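Local coordinates for protein ribonuclease S-3 (Pyrus pyrifolia, PDB 1IQQ) that cleaves RNA as a T2-family ribonuclease of the pear pistil, where it takes part in gametophytic self-incompatibility, the rejection of self pollen, at residues 12-17 against 69-74; 151-156 against 162-167. One frame throughout, in Å; residues are numbered along the deposited sequence.

From the N terminus the chain runs through strand 3-10 into the short helix 11-14, and contact 1 opens at its C-terminal end and the turn that follows. It closes about fifty residues later, when the loop after helix 58-67 returns to lie against it. Contact 2 opens well after contact 1 has closed, so the two stand in series, neither enclosing nor crossing the other. Contact 2 is the pairing within one hairpin, of strands 152-158 and 161-171. The centres of the two contacts are about 15 Å apart, yet they touch: side chains near the hairpin's turn hydrogen-bond to the end of helix 11-14 and the turn after it.

Contact 1: residues 12-17 against 69-74; sequences LAVCNS and PNVFDR
Val14 puts its CG1 methyl against both Val71 and the ring of Phe72, joining the end of helix 11-14 to the loop that runs from helix 58-67 to helix 77-89 in this RNase T2 fold. CG1 lies 3.7 Å from Val71 CG2 and 3.7 Å from Phe72 CZ, and meets the ring obliquely. It stands anti to the backbone N (chi1 176°), which carries it across to the loop, and the Val14 side chain crosses those of Val71 and Phe72 at about a right angle. Beside this apolar touch, Cys15 SG comes within 4.4 Å of Val71 CB, a loose approach from a sulfur fixed by its disulfide to Cys22. No hydrogen bond spans the contact; each side is stiffened from within. Asn70 folds back in an Asx turn, its OD1 taking the backbone N of Phe72 at 3.1 Å, and this same oxygen lies in the plane of the Phe72 ring, at its edge. By analogy with relatives, Asn70 and Val71 probably contact the 3'-terminal nucleotide of the RNA, as does Gln9, which Val14 and Val71 both touch; the packing therefore probably borders the substrate site. On the other side a type I turn runs from Val14 to Ser17, and Val14 O is gripped twice, by Ser17 N and, in the carbonyl plane, by Ser17 OG at 2.7 Å.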
loop_
_atom_site.group_PDB
_atom_site.type_symbol
_atom_site.label_atom_id
_atom_site.label_comp_id
_atom_site.label_asym_id
_atom_site.label_seq_id
_atom_site.Cartn_x
_atom_site.Cartn_y
_atom_site.Cartn_z
ATOM N N LEU A 12 7.458 6.533 8.238
ATOM C CA LEU A 12 8.190 6.602 9.521
ATOM C C LEU A 12 8.414 5.219 10.068
ATOM O O LEU A 12 9.520 4.878 10.537
ATOM C CB LEU A 12 7.404 7.442 10.536
ATOM C CG LEU A 12 8.167 7.803 11.815
ATOM C CD1 LEU A 12 9.134 9.025 11.533
ATOM C CD2 LEU A 12 7.208 8.244 12.881
ATOM N N ALA A 13 7.409 4.356 9.982
ATOM C CA ALA A 13 7.562 3.013 10.490
ATOM C C ALA A 13 8.367 2.089 9.592
ATOM O O ALA A 13 9.137 1.216 10.058
ATOM C CB ALA A 13 6.145 2.408 10.756
ATOM N N VAL A 14 8.208 2.221 8.283
ATOM C CA VAL A 14 8.989 1.418 7.345
ATOM C C VAL A 14 10.482 1.645 7.616
ATOM O O VAL A 14 11.258 0.693 7.598
ATOM C CB VAL A 14 8.708 1.862 5.864
ATOM C CG1 VAL A 14 9.590 1.115 4.866
ATOM C CG2 VAL A 14 7.225 1.583 5.543
ATOM N N CYS A 15 10.826 2.910 7.877
ATOM C CA CYS A 15 12.279 3.260 8.086
ATOM C C CYS A 15 12.784 2.866 9.432
ATOM O O CYS A 15 13.974 3.081 9.737
ATOM C CB CYS A 15 12.433 4.751 7.864
ATOM S SG CYS A 15 12.224 5.091 6.089
ATOM N N ASN A 16 11.899 2.289 10.244
ATOM C CA ASN A 16 12.232 1.757 11.577
ATOM C C ASN A 16 12.094 0.233 11.521
ATOM O O ASN A 16 12.195 -0.433 12.543
ATOM C CB ASN A 16 11.216 2.366 12.581
ATOM C CG ASN A 16 11.612 2.208 14.040
ATOM O OD1 ASN A 16 12.763 2.369 14.405
ATOM N ND2 ASN A 16 10.624 1.926 14.901
ATOM N N SER A 17 11.853 -0.339 10.331
ATOM C CA SER A 17 11.607 -1.769 10.212
ATOM C C SER A 17 12.791 -2.751 10.143
ATOM O O SER A 17 12.645 -3.913 10.562
ATOM C CB SER A 17 10.709 -2.042 8.991
ATOM O OG SER A 17 11.474 -1.948 7.781
ATOM N N PRO A 69 7.316 6.832 -3.606
ATOM C CA PRO A 69 8.799 6.828 -3.523
ATOM C C PRO A 69 9.378 5.505 -3.030
ATOM O O PRO A 69 8.732 4.745 -2.330
ATOM C CB PRO A 69 9.080 7.909 -2.463
ATOM C CG PRO A 69 7.795 7.826 -1.558
ATOM C CD PRO A 69 6.710 7.736 -2.602
ATOM N N ASN A 70 10.633 5.220 -3.399
ATOM C CA ASN A 70 11.421 4.137 -2.797
ATOM C C ASN A 70 11.945 4.894 -1.562
ATOM O O ASN A 70 12.819 5.773 -1.658
ATOM C CB ASN A 70 12.628 3.791 -3.718
ATOM C CG ASN A 70 13.556 2.815 -3.096
ATOM O OD1 ASN A 70 13.570 2.646 -1.883
ATOM N ND2 ASN A 70 14.404 2.208 -3.915
ATOM N N VAL A 71 11.359 4.603 -0.405
ATOM C CA VAL A 71 11.703 5.292 0.816
ATOM C C VAL A 71 13.120 5.047 1.312
ATOM O O VAL A 71 13.627 5.858 2.101
ATOM C CB VAL A 71 10.694 4.917 1.951
ATOM C CG1 VAL A 71 9.310 5.356 1.535
ATOM C CG2 VAL A 71 10.723 3.449 2.227
ATOM N N PHE A 72 13.745 3.971 0.878
ATOM C CA PHE A 72 15.112 3.658 1.330
ATOM C C PHE A 72 16.155 4.488 0.580
ATOM O O PHE A 72 17.192 4.879 1.187
ATOM C CB PHE A 72 15.400 2.162 1.124
ATOM C CG PHE A 72 14.501 1.291 1.960
ATOM C CD1 PHE A 72 14.846 1.019 3.285
ATOM C CD2 PHE A 72 13.314 0.819 1.465
ATOM C CE1 PHE A 72 14.010 0.292 4.119
ATOM C CE2 PHE A 72 12.433 0.072 2.301
ATOM C CZ PHE A 72 12.796 -0.180 3.628
ATOM N N ASP A 73 15.905 4.799 -0.692
ATOM C CA ASP A 73 16.898 5.554 -1.500
ATOM C C ASP A 73 16.191 6.011 -2.769
ATOM O O ASP A 73 15.982 5.186 -3.701
ATOM C CB ASP A 73 18.078 4.646 -1.820
ATOM C CG ASP A 73 19.216 5.364 -2.559
ATOM O OD1 ASP A 73 19.054 6.525 -2.949
ATOM O OD2 ASP A 73 20.252 4.706 -2.735
ATOM N N ARG A 74 15.833 7.285 -2.780
ATOM C CA ARG A 74 15.126 7.849 -3.924
ATOM C C ARG A 74 15.934 7.801 -5.237
ATOM O O ARG A 74 15.362 7.894 -6.331
ATOM C CB ARG A 74 14.682 9.271 -3.632
ATOM C CG ARG A 74 15.811 10.305 -3.561
ATOM C CD ARG A 74 15.224 11.700 -3.391
ATOM N NE ARG A 74 14.089 11.845 -4.298
ATOM C CZ ARG A 74 13.076 12.703 -4.145
ATOM N NH1 ARG A 74 13.025 13.545 -3.099
ATOM N NH2 ARG A 74 12.086 12.690 -5.031
#

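Contact 2: residues 151-156 against 162-167; sequences PKLKCQ and TELVEI
A classic beta bulge interrupts this antiparallel hairpin: Val165 and Glu166 share Lys154 as their partner, its carbonyl O accepting Val165 N at 2.9 Å and Glu166 N at 3.1 Å. Beyond it, Gln156 and Glu163 form a hydrogen-bonded backbone pair and meet again through their side chains. Gln156 NE2 gives a bond of 2.8 Å to Glu163 OE2, on the anti side of the carboxylate, with the amide and carboxylate planes turned 33° apart. The same NE2 also reaches Ala13 O, and Glu163 OE2 receives Asn16 ND2. With CG between the backbone N and carbonyl carbon (chi1 60°), Gln156 lies across Val165, CG2 of which is 3.4 Å from Gln156 CG. Cutting Gln156 back to an alanine is likely to leave Ala13 O and Glu163 OE2 each one donor short and the Val165 methyl uncovered. Lys154 and Glu166 run side by side, NZ and OE1 4.3 Å apart, too far for a salt bridge; Glu166 also touches the catalytic His33, placing this face beside the active site. On the other face Leu153 CG packs 4.0 Å from Ile167 CG1. Two residues on one strand set opposite a single residue on its partner define the classic bulge of antiparallel sheets.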
loop_
_atom_site.group_PDB
_atom_site.type_symbol
_atom_site.label_atom_id
_atom_site.label_comp_id
_atom_site.label_asym_id
_atom_site.label_seq_id
_atom_site.Cartn_x
_atom_site.Cartn_y
_atom_site.Cartn_z
ATOM N N PRO A 151 -10.094 -3.736 5.657
ATOM C CA PRO A 151 -8.714 -3.646 5.157
ATOM C C PRO A 151 -7.851 -4.712 5.794
ATOM O O PRO A 151 -8.263 -5.333 6.748
ATOM C CB PRO A 151 -8.272 -2.252 5.602
ATOM C CG PRO A 151 -8.999 -2.092 6.962
ATOM C CD PRO A 151 -10.400 -2.749 6.705
ATOM N N LYS A 152 -6.684 -4.902 5.205
ATOM C CA LYS A 152 -5.675 -5.799 5.765
ATOM C C LYS A 152 -4.595 -4.882 6.344
ATOM O O LYS A 152 -4.033 -3.962 5.653
ATOM C CB LYS A 152 -5.101 -6.730 4.690
ATOM C CG LYS A 152 -3.928 -7.582 5.249
ATOM C CD LYS A 152 -3.585 -8.724 4.265
ATOM C CE LYS A 152 -2.380 -9.535 4.825
ATOM N NZ LYS A 152 -2.147 -10.660 3.838
ATOM N N LEU A 153 -4.254 -5.119 7.628
ATOM C CA LEU A 153 -3.265 -4.288 8.318
ATOM C C LEU A 153 -1.992 -5.074 8.634
ATOM O O LEU A 153 -2.038 -6.272 8.920
ATOM C CB LEU A 153 -3.847 -3.772 9.621
ATOM C CG LEU A 153 -4.589 -2.435 9.605
ATOM C CD1 LEU A 153 -5.752 -2.518 8.634
ATOM C CD2 LEU A 153 -5.108 -2.139 11.001
ATOM N N LYS A 154 -0.872 -4.354 8.626
ATOM C CA LYS A 154 0.440 -4.927 8.980
ATOM C C LYS A 154 1.021 -4.046 10.060
ATOM O O LYS A 154 1.012 -2.811 9.950
ATOM C CB LYS A 154 1.405 -4.879 7.788
ATOM C CG LYS A 154 2.737 -5.512 8.178
ATOM C CD LYS A 154 3.705 -5.524 6.954
ATOM C CE LYS A 154 4.861 -6.472 7.150
ATOM N NZ LYS A 154 5.497 -6.659 5.788
ATOM N N CYS A 155 1.550 -4.684 11.111
ATOM C CA CYS A 155 2.198 -3.968 12.218
ATOM C C CYS A 155 3.621 -4.570 12.419
ATOM O O CYS A 155 3.963 -5.561 11.777
ATOM C CB CYS A 155 1.426 -4.176 13.511
ATOM S SG CYS A 155 -0.099 -3.181 13.591
ATOM N N GLN A 156 4.411 -3.929 13.289
ATOM C CA GLN A 156 5.717 -4.520 13.616
ATOM C C GLN A 156 5.984 -4.246 15.071
ATOM O O GLN A 156 5.556 -3.223 15.630
ATOM C CB GLN A 156 6.850 -3.901 12.774
ATOM C CG GLN A 156 6.997 -2.430 12.967
ATOM C CD GLN A 156 7.941 -1.800 11.930
ATOM O OE1 GLN A 156 8.334 -2.464 11.015
ATOM N NE2 GLN A 156 8.235 -0.510 12.080
ATOM N N THR A 162 4.531 -1.738 19.636
ATOM C CA THR A 162 3.999 -2.301 18.369
ATOM C C THR A 162 3.531 -1.076 17.568
ATOM O O THR A 162 2.834 -0.221 18.103
ATOM C CB THR A 162 2.773 -3.133 18.551
ATOM O OG1 THR A 162 3.125 -4.308 19.307
ATOM C CG2 THR A 162 2.184 -3.528 17.217
ATOM N N GLU A 163 4.021 -0.943 16.329
ATOM C CA GLU A 163 3.533 0.171 15.489
ATOM C C GLU A 163 2.875 -0.281 14.195
ATOM O O GLU A 163 3.176 -1.345 13.628
ATOM C CB GLU A 163 4.639 1.087 15.131
ATOM C CG GLU A 163 5.773 0.440 14.662
ATOM C CD GLU A 163 6.957 1.400 14.898
ATOM O OE1 GLU A 163 6.980 2.069 15.932
ATOM O OE2 GLU A 163 7.814 1.458 14.049
ATOM N N LEU A 164 1.922 0.544 13.766
ATOM C CA LEU A 164 1.217 0.328 12.460
ATOM C C LEU A 164 2.232 0.611 11.315
ATOM O O LEU A 164 2.955 1.617 11.331
ATOM C CB LEU A 164 0.064 1.352 12.398
ATOM C CG LEU A 164 -0.755 1.355 11.120
ATOM C CD1 LEU A 164 -1.519 -0.051 11.021
ATOM C CD2 LEU A 164 -1.777 2.502 11.187
ATOM N N VAL A 165 2.233 -0.254 10.307
ATOM C CA VAL A 165 3.192 -0.096 9.199
ATOM C C VAL A 165 2.484 -0.075 7.829
ATOM O O VAL A 165 2.847 0.774 6.995
ATOM C CB VAL A 165 4.189 -1.235 9.174
ATOM C CG1 VAL A 165 5.328 -0.911 8.144
ATOM C CG2 VAL A 165 4.822 -1.411 10.589
ATOM N N GLU A 166 1.528 -0.953 7.555
ATOM C CA GLU A 166 0.888 -0.950 6.227
ATOM C C GLU A 166 -0.606 -1.123 6.343
ATOM O O GLU A 166 -1.102 -1.784 7.300
ATOM C CB GLU A 166 1.390 -2.099 5.266
ATOM C CG GLU A 166 2.859 -2.069 4.978
ATOM C CD GLU A 166 3.274 -3.163 4.022
ATOM O OE1 GLU A 166 2.628 -4.174 3.848
ATOM O OE2 GLU A 166 4.365 -3.003 3.419
ATOM N N ILE A 167 -1.313 -0.508 5.395
ATOM C CA ILE A 167 -2.785 -0.686 5.310
ATOM C C ILE A 167 -3.086 -0.980 3.858
ATOM O O ILE A 167 -2.622 -0.261 2.957
ATOM C CB ILE A 167 -3.552 0.538 5.792
ATOM C CG1 ILE A 167 -3.478 0.610 7.329
ATOM C CG2 ILE A 167 -5.049 0.399 5.395
ATOM C CD1 ILE A 167 -4.118 1.862 7.989
#